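Local coordinates for protein carbohydrate kinase (Agrobacterium tumefaciens, PDB 2NWH) that probably transfers the gamma-phosphate of ATP to a sugar or related substrate, as a carbohydrate kinase of the pfkB (ribokinase-like) family, at residues G10-D15 with G41-A46; L88-P93 with Y115-P120; R121-R126 with E146-A151; I185-E190 with A256-Y261. One frame throughout, in Å; residues are numbered along the deposited sequence.

Contact 1 of 4, residues G10-D15 with G41-A46; sequences GGAHID and GGFNAA
Gly11 and Phe43 are joined by the one hydrogen bond that spans this buried contact, between the link from strand 5-9 to strand 13-20 and the first turn of helix 41-51. Phe43 N donates to Gly11 O at 3.0 Å; the amide sits almost on the extension of the carbonyl bond, with a C=O...N angle of 179°, but its own hydrogen is aimed less directly, at 137°. The same oxygen also lies 3.3 Å from Phe43 CB, so the peptide carbonyl meets both the amide and the first side-chain carbon of that residue.

Apolar contact is confined to Ala12 and Phe43. The methyl CB of Ala12 lies 3.7 Å from Phe43 CD1 and 3.8 Å from Phe43 CB, reaching the ring obliquely. The first torsion of Phe43 (chi1 -174°) places CG beside the residue's own carbonyl carbon, and the ring swings away from the 10-15 backbone, toward Ile58 of strand 55-63 and toward Val71 and Ala75 of helix 66-77.

Backbone meets backbone at two glycines, Gly11 and Gly42, neither of which carries a side chain: Gly11 O comes 3.9 Å from Gly42 C, and the helix start lies close to the loop.

Further polar ties come from Asp141, whose OD2 accepts hydrogen bonds from both Gly11 N and Gly42 N. The first helical turn, which has amides not bonded within the helix, is thus supplied with acceptors by a neighbouring carbonyl and a carboxylate. By taking one amide from each segment, Asp141 OD2 holds the link and the glycine-rich helix start together.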
loop_
_atom_site.group_PDB
_atom_site.type_symbol
_atom_site.label_atom_id
_atom_site.label_comp_id
_atom_site.label_asym_id
_atom_site.label_seq_id
_atom_site.Cartn_x
_atom_site.Cartn_y
_atom_site.Cartn_z
ATOM N N GLY A 10 2.866 -1.591 9.185
ATOM C CA GLY A 10 2.929 -0.377 8.403
ATOM C C GLY A 10 2.109 0.731 9.012
ATOM O O GLY A 10 1.836 0.719 10.206
ATOM N N GLY A 11 1.753 1.689 8.173
ATOM C CA GLY A 11 1.085 2.867 8.624
ATOM C C GLY A 11 -0.398 2.722 8.577
ATOM O O GLY A 11 -0.974 1.983 7.752
ATOM N N ALA A 12 -1.025 3.448 9.490
ATOM C CA ALA A 12 -2.448 3.519 9.575
ATOM C C ALA A 12 -2.666 4.859 10.248
ATOM O O ALA A 12 -2.303 5.046 11.389
ATOM C CB ALA A 12 -3.010 2.333 10.413
ATOM N N HIS A 13 -3.199 5.833 9.506
ATOM C CA HIS A 13 -3.299 7.214 10.040
ATOM C C HIS A 13 -4.744 7.700 9.851
ATOM O O HIS A 13 -5.518 7.095 9.114
ATOM C CB HIS A 13 -2.281 8.189 9.362
ATOM C CG HIS A 13 -2.379 8.312 7.853
ATOM N ND1 HIS A 13 -3.394 8.979 7.196
ATOM C CD2 HIS A 13 -1.512 7.937 6.888
ATOM C CE1 HIS A 13 -3.174 8.966 5.891
ATOM N NE2 HIS A 13 -2.032 8.342 5.677
ATOM N N ILE A 14 -5.064 8.808 10.514
ATOM C CA ILE A 14 -6.311 9.515 10.264
ATOM C C ILE A 14 -6.082 10.530 9.127
ATOM O O ILE A 14 -5.075 11.262 9.090
ATOM C CB ILE A 14 -6.878 10.145 11.573
ATOM C CG1 ILE A 14 -8.343 10.578 11.444
ATOM C CG2 ILE A 14 -6.011 11.351 12.058
ATOM C CD1 ILE A 14 -9.327 9.375 11.337
ATOM N N ASP A 15 -7.033 10.556 8.201
ATOM C CA ASP A 15 -6.999 11.492 7.106
ATOM C C ASP A 15 -8.162 12.449 7.320
ATOM O O ASP A 15 -9.324 12.044 7.258
ATOM C CB ASP A 15 -7.138 10.747 5.778
ATOM C CG ASP A 15 -7.124 11.661 4.575
ATOM O OD1 ASP A 15 -7.861 12.685 4.546
ATOM O OD2 ASP A 15 -6.396 11.332 3.626
ATOM N N GLY A 41 -0.693 3.688 3.585
ATOM C CA GLY A 41 -0.449 2.685 2.534
ATOM C C GLY A 41 -0.715 1.263 3.017
ATOM O O GLY A 41 -1.518 0.508 2.425
ATOM N N GLY A 42 -0.044 0.888 4.103
ATOM C CA GLY A 42 -0.244 -0.460 4.656
ATOM C C GLY A 42 -1.674 -0.721 5.060
ATOM O O GLY A 42 -2.234 -1.792 4.756
ATOM N N PHE A 43 -2.299 0.234 5.758
ATOM C CA PHE A 43 -3.676 0.046 6.181
ATOM C C PHE A 43 -4.643 -0.123 4.993
ATOM O O PHE A 43 -5.539 -1.005 5.003
ATOM C CB PHE A 43 -4.135 1.282 6.965
ATOM C CG PHE A 43 -5.492 1.149 7.573
ATOM C CD1 PHE A 43 -5.670 0.423 8.749
ATOM C CD2 PHE A 43 -6.590 1.806 7.019
ATOM C CE1 PHE A 43 -6.940 0.318 9.326
ATOM C CE2 PHE A 43 -7.850 1.703 7.614
ATOM C CZ PHE A 43 -8.009 0.975 8.756
ATOM N N ASN A 44 -4.449 0.690 3.969
ATOM C CA ASN A 44 -5.333 0.640 2.782
ATOM C C ASN A 44 -5.144 -0.717 2.070
ATOM O O ASN A 44 -6.127 -1.376 1.661
ATOM C CB ASN A 44 -5.037 1.830 1.861
ATOM C CG ASN A 44 -5.589 3.152 2.405
ATOM O OD1 ASN A 44 -6.398 3.155 3.302
ATOM N ND2 ASN A 44 -5.101 4.263 1.894
ATOM N N ALA A 45 -3.887 -1.169 1.972
ATOM C CA ALA A 45 -3.645 -2.478 1.349
ATOM C C ALA A 45 -4.275 -3.592 2.202
ATOM O O ALA A 45 -4.813 -4.571 1.668
ATOM C CB ALA A 45 -2.130 -2.692 1.125
ATOM N N ALA A 46 -4.221 -3.453 3.542
ATOM C CA ALA A 46 -4.784 -4.476 4.443
ATOM C C ALA A 46 -6.265 -4.597 4.192
ATOM O O ALA A 46 -6.764 -5.716 4.070
ATOM C CB ALA A 46 -4.558 -4.117 5.929
#

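Contact 2 of 4, residues L88-P93 with Y115-P120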
loop_
_atom_site.group_PDB
_atom_site.type_symbol
_atom_site.label_atom_id
_atom_site.label_comp_id
_atom_site.label_asym_id
_atom_site.label_seq_id
_atom_site.Cartn_x
_atom_site.Cartn_y
_atom_site.Cartn_z
ATOM N N LEU A 88 -0.304 4.970 24.753
ATOM C CA LEU A 88 -1.503 5.615 25.289
ATOM C C LEU A 88 -1.331 7.111 25.505
ATOM O O LEU A 88 -2.301 7.893 25.313
ATOM C CB LEU A 88 -1.937 4.920 26.588
ATOM C CG LEU A 88 -2.634 3.572 26.360
ATOM C CD1 LEU A 88 -2.961 2.970 27.765
ATOM C CD2 LEU A 88 -3.939 3.751 25.524
ATOM N N ASP A 89 -0.100 7.521 25.814
ATOM C CA ASP A 89 0.262 8.951 25.968
ATOM C C ASP A 89 0.369 9.751 24.654
ATOM O O ASP A 89 0.529 10.973 24.674
ATOM C CB ASP A 89 1.605 9.078 26.711
ATOM C CG ASP A 89 2.745 8.330 26.024
ATOM O OD1 ASP A 89 2.583 7.117 25.732
ATOM O OD2 ASP A 89 3.826 8.948 25.785
ATOM N N ARG A 90 0.306 9.088 23.506
ATOM C CA ARG A 90 0.610 9.771 22.236
ATOM C C ARG A 90 -0.593 9.887 21.326
ATOM O O ARG A 90 -1.664 9.286 21.580
ATOM C CB ARG A 90 1.735 9.063 21.476
ATOM C CG ARG A 90 3.111 8.940 22.232
ATOM C CD ARG A 90 3.926 10.249 22.174
ATOM N NE ARG A 90 3.993 10.747 20.779
ATOM C CZ ARG A 90 5.066 10.614 19.986
ATOM N NH1 ARG A 90 6.177 10.055 20.475
ATOM N NH2 ARG A 90 5.052 11.066 18.731
ATOM N N ARG A 91 -0.426 10.698 20.279
ATOM C CA ARG A 91 -1.491 10.892 19.272
ATOM C C ARG A 91 -1.251 9.998 18.054
ATOM O O ARG A 91 -0.113 9.824 17.641
ATOM C CB ARG A 91 -1.520 12.347 18.800
ATOM C CG ARG A 91 -2.019 13.331 19.852
ATOM C CD ARG A 91 -3.506 13.117 20.177
ATOM N NE ARG A 91 -4.345 13.295 18.982
ATOM C CZ ARG A 91 -5.672 13.278 18.961
ATOM N NH1 ARG A 91 -6.355 13.106 20.084
ATOM N NH2 ARG A 91 -6.318 13.450 17.818
ATOM N N THR A 92 -2.338 9.504 17.470
ATOM C CA THR A 92 -2.291 8.692 16.256
ATOM C C THR A 92 -1.812 9.582 15.085
ATOM O O THR A 92 -2.182 10.777 14.985
ATOM C CB THR A 92 -3.706 8.057 16.024
ATOM O OG1 THR A 92 -4.026 7.168 17.121
ATOM C CG2 THR A 92 -3.830 7.340 14.682
ATOM N N PRO A 93 -0.921 9.063 14.223
ATOM C CA PRO A 93 -0.477 9.890 13.088
ATOM C C PRO A 93 -1.673 10.453 12.286
ATOM O O PRO A 93 -2.727 9.823 12.215
ATOM C CB PRO A 93 0.270 8.899 12.189
ATOM C CG PRO A 93 0.774 7.806 13.161
ATOM C CD PRO A 93 -0.257 7.725 14.260
ATOM N N TYR A 115 5.425 6.816 14.026
ATOM C CA TYR A 115 6.071 5.623 13.392
ATOM C C TYR A 115 7.520 5.419 13.834
ATOM O O TYR A 115 8.034 4.299 13.805
ATOM C CB TYR A 115 5.996 5.689 11.843
ATOM C CG TYR A 115 4.563 5.743 11.321
ATOM C CD1 TYR A 115 3.573 4.988 11.931
ATOM C CD2 TYR A 115 4.222 6.520 10.220
ATOM C CE1 TYR A 115 2.246 5.005 11.489
ATOM C CE2 TYR A 115 2.877 6.556 9.757
ATOM C CZ TYR A 115 1.907 5.788 10.424
ATOM O OH TYR A 115 0.603 5.739 10.015
ATOM N N LYS A 116 8.181 6.502 14.227
ATOM C CA LYS A 116 9.570 6.427 14.729
ATOM C C LYS A 116 9.687 5.588 15.989
ATOM O O LYS A 116 10.786 5.139 16.301
ATOM C CB LYS A 116 10.148 7.822 15.025
ATOM C CG LYS A 116 10.018 8.766 13.824
ATOM C CD LYS A 116 10.708 10.082 14.071
ATOM C CE LYS A 116 10.911 10.775 12.755
ATOM N NZ LYS A 116 9.677 11.511 12.414
ATOM N N LEU A 117 8.569 5.368 16.691
ATOM C CA LEU A 117 8.577 4.517 17.898
ATOM C C LEU A 117 8.613 3.036 17.575
ATOM O O LEU A 117 8.899 2.211 18.457
ATOM C CB LEU A 117 7.363 4.799 18.782
ATOM C CG LEU A 117 7.275 6.209 19.397
ATOM C CD1 LEU A 117 6.092 6.273 20.371
ATOM C CD2 LEU A 117 8.543 6.682 20.066
ATOM N N PHE A 118 8.336 2.686 16.323
ATOM C CA PHE A 118 8.368 1.281 15.944
ATOM C C PHE A 118 9.824 0.916 15.596
ATOM O O PHE A 118 10.217 0.849 14.440
ATOM C CB PHE A 118 7.395 0.998 14.781
ATOM C CG PHE A 118 6.925 -0.449 14.716
ATOM C CD1 PHE A 118 5.774 -0.782 13.986
ATOM C CD2 PHE A 118 7.582 -1.456 15.465
ATOM C CE1 PHE A 118 5.335 -2.114 13.901
ATOM C CE2 PHE A 118 7.152 -2.786 15.402
ATOM C CZ PHE A 118 6.031 -3.112 14.624
ATOM N N THR A 119 10.618 0.707 16.632
ATOM C CA THR A 119 12.062 0.524 16.484
ATOM C C THR A 119 12.395 -0.971 16.327
ATOM O O THR A 119 11.522 -1.836 16.527
ATOM C CB THR A 119 12.778 0.993 17.736
ATOM O OG1 THR A 119 12.269 0.210 18.805
ATOM C CG2 THR A 119 12.522 2.525 17.971
ATOM N N PRO A 120 13.640 -1.292 15.895
ATOM C CA PRO A 120 13.971 -2.740 15.809
ATOM C C PRO A 120 13.783 -3.475 17.122
ATOM O O PRO A 120 13.305 -4.606 17.133
ATOM C CB PRO A 120 15.432 -2.735 15.377
ATOM C CG PRO A 120 15.552 -1.487 14.563
ATOM C CD PRO A 120 14.764 -0.463 15.409
#
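Pro93 lies over one face of the Tyr115 ring in a CH-pi contact, where two loops meet beside the central alpha/beta sheet of this ribokinase-like fold. Pro93 CG stands 3.9 Å from the ring centroid, 29° off the normal, and leans to the phenolic side: it is 3.6 Å from both CE1 and CZ of Tyr115, while Pro93 CB reaches 3.9 Å from Tyr115 OH. A second, looser touch is made by Arg90, whose NH1 approaches the methyl CD1 of Leu117 at 3.8 Å. The two side chains come from opposite directions, and bends at chi2 (-80°) and chi3 (-49°) curve the arginine chain before NH1 meets the leucine. The side chains of Arg90 and Pro93 both also touch Leu114.

The next shell holds these groups in place. Residues 88-93 are tied down by the backbone of Arg90 bonding to Gly64, and by Thr92 OG1 bonding to Asp65 and to Gly63 N. In residues 115-120, Phe118 is the centre of an inverse gamma turn, and Phe118 N bonds to Tyr115 O. The phenol is fixed at its far end too: Tyr115 OH is hydrogen-bonded to Ala12 N.

Contact 3 of 4, residues R121-R126 with E146-A151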
loop_
_atom_site.group_PDB
_atom_site.type_symbol
_atom_site.label_atom_id
_atom_site.label_comp_id
_atom_site.label_asym_id
_atom_site.label_seq_id
_atom_site.Cartn_x
_atom_site.Cartn_y
_atom_site.Cartn_z
ATOM N N ARG A 121 14.128 -2.817 18.224
ATOM C CA ARG A 121 13.939 -3.389 19.556
ATOM C C ARG A 121 12.498 -3.794 19.776
ATOM O O ARG A 121 12.217 -4.897 20.239
ATOM C CB ARG A 121 14.375 -2.335 20.568
ATOM C CG ARG A 121 14.159 -2.654 21.999
ATOM C CD ARG A 121 15.074 -1.743 22.823
ATOM N NE ARG A 121 15.226 -2.320 24.143
ATOM C CZ ARG A 121 16.151 -1.985 25.030
ATOM N NH1 ARG A 121 16.171 -2.606 26.197
ATOM N NH2 ARG A 121 17.046 -1.050 24.756
ATOM N N ARG A 122 11.564 -2.920 19.411
ATOM C CA ARG A 122 10.158 -3.229 19.582
ATOM C C ARG A 122 9.667 -4.300 18.612
ATOM O O ARG A 122 8.792 -5.083 18.959
ATOM C CB ARG A 122 9.315 -1.946 19.505
ATOM C CG ARG A 122 9.516 -1.008 20.726
ATOM C CD ARG A 122 8.502 0.095 20.822
ATOM N NE ARG A 122 8.729 0.849 22.054
ATOM C CZ ARG A 122 9.209 2.097 22.163
ATOM N NH1 ARG A 122 9.507 2.856 21.104
ATOM N NH2 ARG A 122 9.377 2.601 23.378
ATOM N N LEU A 123 10.211 -4.314 17.390
ATOM C CA LEU A 123 9.796 -5.291 16.400
ATOM C C LEU A 123 10.191 -6.695 16.900
ATOM O O LEU A 123 9.509 -7.676 16.606
ATOM C CB LEU A 123 10.521 -5.052 15.068
ATOM C CG LEU A 123 10.076 -5.981 13.913
ATOM C CD1 LEU A 123 8.685 -5.589 13.290
ATOM C CD2 LEU A 123 11.134 -5.957 12.833
ATOM N N LYS A 124 11.273 -6.747 17.662
ATOM C CA LYS A 124 11.890 -8.033 18.067
ATOM C C LYS A 124 11.222 -8.674 19.283
ATOM O O LYS A 124 11.682 -9.716 19.761
ATOM C CB LYS A 124 13.396 -7.838 18.288
ATOM C CG LYS A 124 14.188 -7.671 16.970
ATOM C CD LYS A 124 15.657 -7.257 17.202
ATOM C CE LYS A 124 16.253 -6.672 15.905
ATOM N NZ LYS A 124 17.674 -6.151 15.987
ATOM N N VAL A 125 10.169 -8.064 19.824
ATOM C CA VAL A 125 9.496 -8.636 20.999
ATOM C C VAL A 125 8.789 -9.947 20.632
ATOM O O VAL A 125 8.294 -10.073 19.524
ATOM C CB VAL A 125 8.516 -7.634 21.693
ATOM C CG1 VAL A 125 9.260 -6.331 22.117
ATOM C CG2 VAL A 125 7.291 -7.363 20.847
ATOM N N ARG A 126 8.709 -10.908 21.564
ATOM C CA ARG A 126 8.017 -12.164 21.269
ATOM C C ARG A 126 6.654 -11.990 20.605
ATOM O O ARG A 126 6.316 -12.755 19.705
ATOM C CB ARG A 126 7.809 -12.993 22.515
ATOM C CG ARG A 126 8.964 -13.790 22.845
ATOM C CD ARG A 126 8.713 -14.551 24.122
ATOM N NE ARG A 126 9.819 -15.461 24.272
ATOM C CZ ARG A 126 10.046 -16.243 25.324
ATOM N NH1 ARG A 126 9.233 -16.236 26.387
ATOM N NH2 ARG A 126 11.108 -17.025 25.288
ATOM N N GLU A 146 13.917 2.787 8.736
ATOM C CA GLU A 146 14.852 1.992 7.942
ATOM C C GLU A 146 15.366 0.754 8.686
ATOM O O GLU A 146 15.248 -0.374 8.167
ATOM C CB GLU A 146 16.010 2.863 7.391
ATOM C CG GLU A 146 17.160 2.085 6.719
ATOM C CD GLU A 146 18.021 2.961 5.786
ATOM O OE1 GLU A 146 17.665 4.139 5.550
ATOM O OE2 GLU A 146 19.046 2.456 5.262
ATOM N N ASP A 147 15.926 0.927 9.884
ATOM C CA ASP A 147 16.475 -0.235 10.587
ATOM C C ASP A 147 15.420 -1.276 10.965
ATOM O O ASP A 147 15.711 -2.467 11.078
ATOM C CB ASP A 147 17.373 0.134 11.788
ATOM C CG ASP A 147 16.731 1.153 12.746
ATOM O OD1 ASP A 147 17.321 1.391 13.836
ATOM O OD2 ASP A 147 15.666 1.724 12.433
ATOM N N THR A 148 14.182 -0.812 11.152
ATOM C CA THR A 148 13.079 -1.706 11.440
ATOM C C THR A 148 12.753 -2.541 10.218
ATOM O O THR A 148 12.499 -3.743 10.335
ATOM C CB THR A 148 11.852 -0.911 11.958
ATOM O OG1 THR A 148 12.291 -0.195 13.122
ATOM C CG2 THR A 148 10.734 -1.881 12.393
ATOM N N LEU A 149 12.818 -1.908 9.043
ATOM C CA LEU A 149 12.568 -2.601 7.815
ATOM C C LEU A 149 13.630 -3.670 7.583
ATOM O O LEU A 149 13.314 -4.816 7.283
ATOM C CB LEU A 149 12.478 -1.615 6.664
ATOM C CG LEU A 149 11.258 -0.709 6.631
ATOM C CD1 LEU A 149 11.501 0.456 5.690
ATOM C CD2 LEU A 149 10.030 -1.520 6.218
ATOM N N THR A 150 14.894 -3.345 7.828
ATOM C CA THR A 150 15.941 -4.372 7.718
ATOM C C THR A 150 15.745 -5.547 8.705
ATOM O O THR A 150 15.871 -6.736 8.310
ATOM C CB THR A 150 17.311 -3.737 7.908
ATOM O OG1 THR A 150 17.385 -2.562 7.089
ATOM C CG2 THR A 150 18.454 -4.720 7.550
ATOM N N ALA A 151 15.428 -5.226 9.971
ATOM C CA ALA A 151 15.212 -6.249 10.988
ATOM C C ALA A 151 14.037 -7.143 10.624
ATOM O O ALA A 151 14.120 -8.370 10.821
ATOM C CB ALA A 151 14.989 -5.627 12.364
#
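Leu123 reaches the helix 146-158 because its CG stands anti to the backbone N (chi1 -176°), which with chi2 at 76° sends CD2 against the face of that helix formed by Thr148 and Ala151. The pair is a helix-on-helix contact of the alpha/beta pfkB fold, in which the short helix 120-123 rests on the first turns of helix 146-158. Leu123 CD2 settles between two successive turns: it lies 3.6 Å from Thr148 O and 3.9 Å from Ala151 CB, and the Thr148 methyl CG2 comes within 4.1 Å of it. Farther along the same helix, Leu152 and Ile155 continue the apolar surface under Leu123.

Thr148 divides its two branches. CG2 turns to the leucine, whereas OG1 is hydrogen-bonded to Phe118 O in the loop that precedes helix 120-123. The threonine therefore meets this part of the chain through both a methyl and a hydroxyl, and Pro120 also touches its side chain.

Lys124, itself exposed, lies over Ala151 from the solvent side. Its chain runs extended beyond CG, so that an aliphatic carbon rather than the ammonium group meets the helix: Lys124 CE sits 3.9 Å from Ala151 CB.

Contact 4 of 4, residues I185-E190 with A256-Y261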
loop_
_atom_site.group_PDB
_atom_site.type_symbol
_atom_site.label_atom_id
_atom_site.label_comp_id
_atom_site.label_asym_id
_atom_site.label_seq_id
_atom_site.Cartn_x
_atom_site.Cartn_y
_atom_site.Cartn_z
ATOM N N ILE A 185 8.404 -9.180 -3.057
ATOM C CA ILE A 185 7.711 -8.271 -4.008
ATOM C C ILE A 185 7.660 -6.839 -3.461
ATOM O O ILE A 185 7.086 -6.595 -2.386
ATOM C CB ILE A 185 6.249 -8.686 -4.300
ATOM C CG1 ILE A 185 6.159 -10.171 -4.691
ATOM C CG2 ILE A 185 5.658 -7.771 -5.430
ATOM C CD1 ILE A 185 4.792 -10.814 -4.554
ATOM N N LEU A 186 8.248 -5.901 -4.187
ATOM C CA LEU A 186 8.181 -4.487 -3.820
ATOM C C LEU A 186 7.312 -3.725 -4.812
ATOM O O LEU A 186 7.540 -3.780 -6.042
ATOM C CB LEU A 186 9.569 -3.855 -3.797
ATOM C CG LEU A 186 9.827 -2.672 -2.847
ATOM C CD1 LEU A 186 11.211 -2.159 -3.124
ATOM C CD2 LEU A 186 8.854 -1.504 -2.921
ATOM N N PHE A 187 6.319 -3.020 -4.285
ATOM C CA PHE A 187 5.388 -2.259 -5.138
ATOM C C PHE A 187 5.756 -0.792 -5.198
ATOM O O PHE A 187 5.871 -0.123 -4.168
ATOM C CB PHE A 187 3.943 -2.418 -4.682
ATOM C CG PHE A 187 3.446 -3.836 -4.733
ATOM C CD1 PHE A 187 3.061 -4.405 -5.948
ATOM C CD2 PHE A 187 3.398 -4.608 -3.589
ATOM C CE1 PHE A 187 2.619 -5.712 -6.007
ATOM C CE2 PHE A 187 2.936 -5.916 -3.634
ATOM C CZ PHE A 187 2.572 -6.472 -4.858
ATOM N N MET A 188 5.919 -0.286 -6.414
ATOM C CA MET A 188 6.320 1.090 -6.574
ATOM C C MET A 188 5.893 1.677 -7.912
ATOM O O MET A 188 5.512 0.956 -8.847
ATOM C CB MET A 188 7.838 1.210 -6.402
ATOM C CG MET A 188 8.637 0.404 -7.424
ATOM S SD MET A 188 10.363 0.342 -6.944
ATOM C CE MET A 188 10.727 -1.378 -7.105
ATOM N N ASN A 189 5.968 2.998 -7.992
ATOM C CA ASN A 189 5.770 3.724 -9.247
ATOM C C ASN A 189 7.148 4.126 -9.818
ATOM O O ASN A 189 8.177 3.813 -9.215
ATOM C CB ASN A 189 4.893 4.942 -8.961
ATOM C CG ASN A 189 5.606 5.992 -8.079
ATOM O OD1 ASN A 189 4.986 6.933 -7.610
ATOM N ND2 ASN A 189 6.915 5.831 -7.879
ATOM N N GLU A 190 7.187 4.813 -10.964
ATOM C CA GLU A 190 8.470 5.226 -11.579
ATOM C C GLU A 190 9.475 5.970 -10.680
ATOM O O GLU A 190 10.671 5.640 -10.681
ATOM C CB GLU A 190 8.228 6.055 -12.860
ATOM C CG GLU A 190 8.230 5.262 -14.145
ATOM C CD GLU A 190 9.607 5.093 -14.765
ATOM O OE1 GLU A 190 10.314 6.106 -14.976
ATOM O OE2 GLU A 190 9.970 3.933 -15.067
ATOM N N ALA A 256 -4.290 -0.492 -4.447
ATOM C CA ALA A 256 -5.177 -1.381 -5.126
ATOM C C ALA A 256 -4.368 -2.314 -6.039
ATOM O O ALA A 256 -4.591 -3.499 -6.046
ATOM C CB ALA A 256 -6.263 -0.569 -5.911
ATOM N N MET A 257 -3.449 -1.773 -6.824
ATOM C CA MET A 257 -2.559 -2.574 -7.656
ATOM C C MET A 257 -1.851 -3.641 -6.784
ATOM O O MET A 257 -1.876 -4.866 -7.065
ATOM C CB MET A 257 -1.549 -1.612 -8.304
ATOM C CG MET A 257 -0.289 -2.231 -8.911
ATOM S SD MET A 257 -0.615 -3.070 -10.469
ATOM C CE MET A 257 -0.301 -4.742 -9.978
ATOM N N ALA A 258 -1.237 -3.163 -5.700
ATOM C CA ALA A 258 -0.484 -4.040 -4.784
ATOM C C ALA A 258 -1.390 -5.150 -4.296
ATOM O O ALA A 258 -1.046 -6.343 -4.389
ATOM C CB ALA A 258 0.090 -3.229 -3.577
ATOM N N SER A 259 -2.576 -4.761 -3.804
ATOM C CA SER A 259 -3.481 -5.734 -3.240
ATOM C C SER A 259 -3.896 -6.771 -4.254
ATOM O O SER A 259 -3.955 -7.935 -3.909
ATOM C CB SER A 259 -4.700 -5.026 -2.694
ATOM O OG SER A 259 -4.196 -4.035 -1.792
ATOM N N GLY A 260 -4.215 -6.337 -5.482
ATOM C CA GLY A 260 -4.690 -7.266 -6.509
ATOM C C GLY A 260 -3.571 -8.180 -6.970
ATOM O O GLY A 260 -3.772 -9.386 -7.143
ATOM N N TYR A 261 -2.381 -7.605 -7.117
ATOM C CA TYR A 261 -1.211 -8.401 -7.511
ATOM C C TYR A 261 -0.822 -9.407 -6.434
ATOM O O TYR A 261 -0.657 -10.599 -6.713
ATOM C CB TYR A 261 -0.043 -7.469 -7.832
ATOM C CG TYR A 261 1.145 -8.175 -8.420
ATOM C CD1 TYR A 261 1.286 -8.288 -9.805
ATOM C CD2 TYR A 261 2.129 -8.762 -7.589
ATOM C CE1 TYR A 261 2.378 -8.939 -10.365
ATOM C CE2 TYR A 261 3.241 -9.423 -8.152
ATOM C CZ TYR A 261 3.344 -9.510 -9.540
ATOM O OH TYR A 261 4.423 -10.141 -10.138
#
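The ring of Phe187 is the main bump here, projecting from strand 185-189 into a hollow on helix 255-266 bounded by Ala258 and Tyr261. The strand and helix segments run roughly antiparallel (152°), with their axes 9.0 Å apart, as where a helix covers the central sheet of an alpha/beta fold. The small Ala258 forms the floor: its CA stands 3.7 Å from the Phe187 ring centroid, only 9° off the normal, in a CH-pi contact, and its CB lies 3.6 Å from CD2 of Phe187. On the opposite face the methyl CG2 of Ile185 covers the ring toward its rim, so the phenyl is sandwiched between strand neighbour and helix.

Tyr261 makes the wall at the edge. Its CD2 comes 3.5 Å from Phe187 CE1, the two ring planes being 77° apart. The tyrosine ring extends past the phenyl to Ile185, where CE2 of Tyr261 meets Ile185 CG2 at 4.0 Å. Val220 of strand 219-223 touches both aromatic side chains.

No hydrogen bond crosses between the two segments; their contact is consistent with dispersion and shape complementarity, the Phe187 ring having Ala258 and Ile185 on its two faces and Tyr261 at its edge.

From the N terminus, contact 1 closes first, bringing helix 41-51 back against the link between strands 5-9 and 13-20 across a loop rich in strand. Contact 2 then closes the excursion through strands 94-99 and 105-111, and contact 3 follows at once, folding the helix 146-158 onto helix 120-123. Contact 4 closes the longest loop, joining strand 185-189 to helix 255-266. All four lie in series, neither enclosing nor crossing one another. Contacts 1 and 2 touch through the Tyr115 phenol and by Ile14 N to Pro93 O, contacts 2 and 3 also through Leu117 O and Arg122 NH1, and contacts 1 and 4 where Ala45 packs on Ser259.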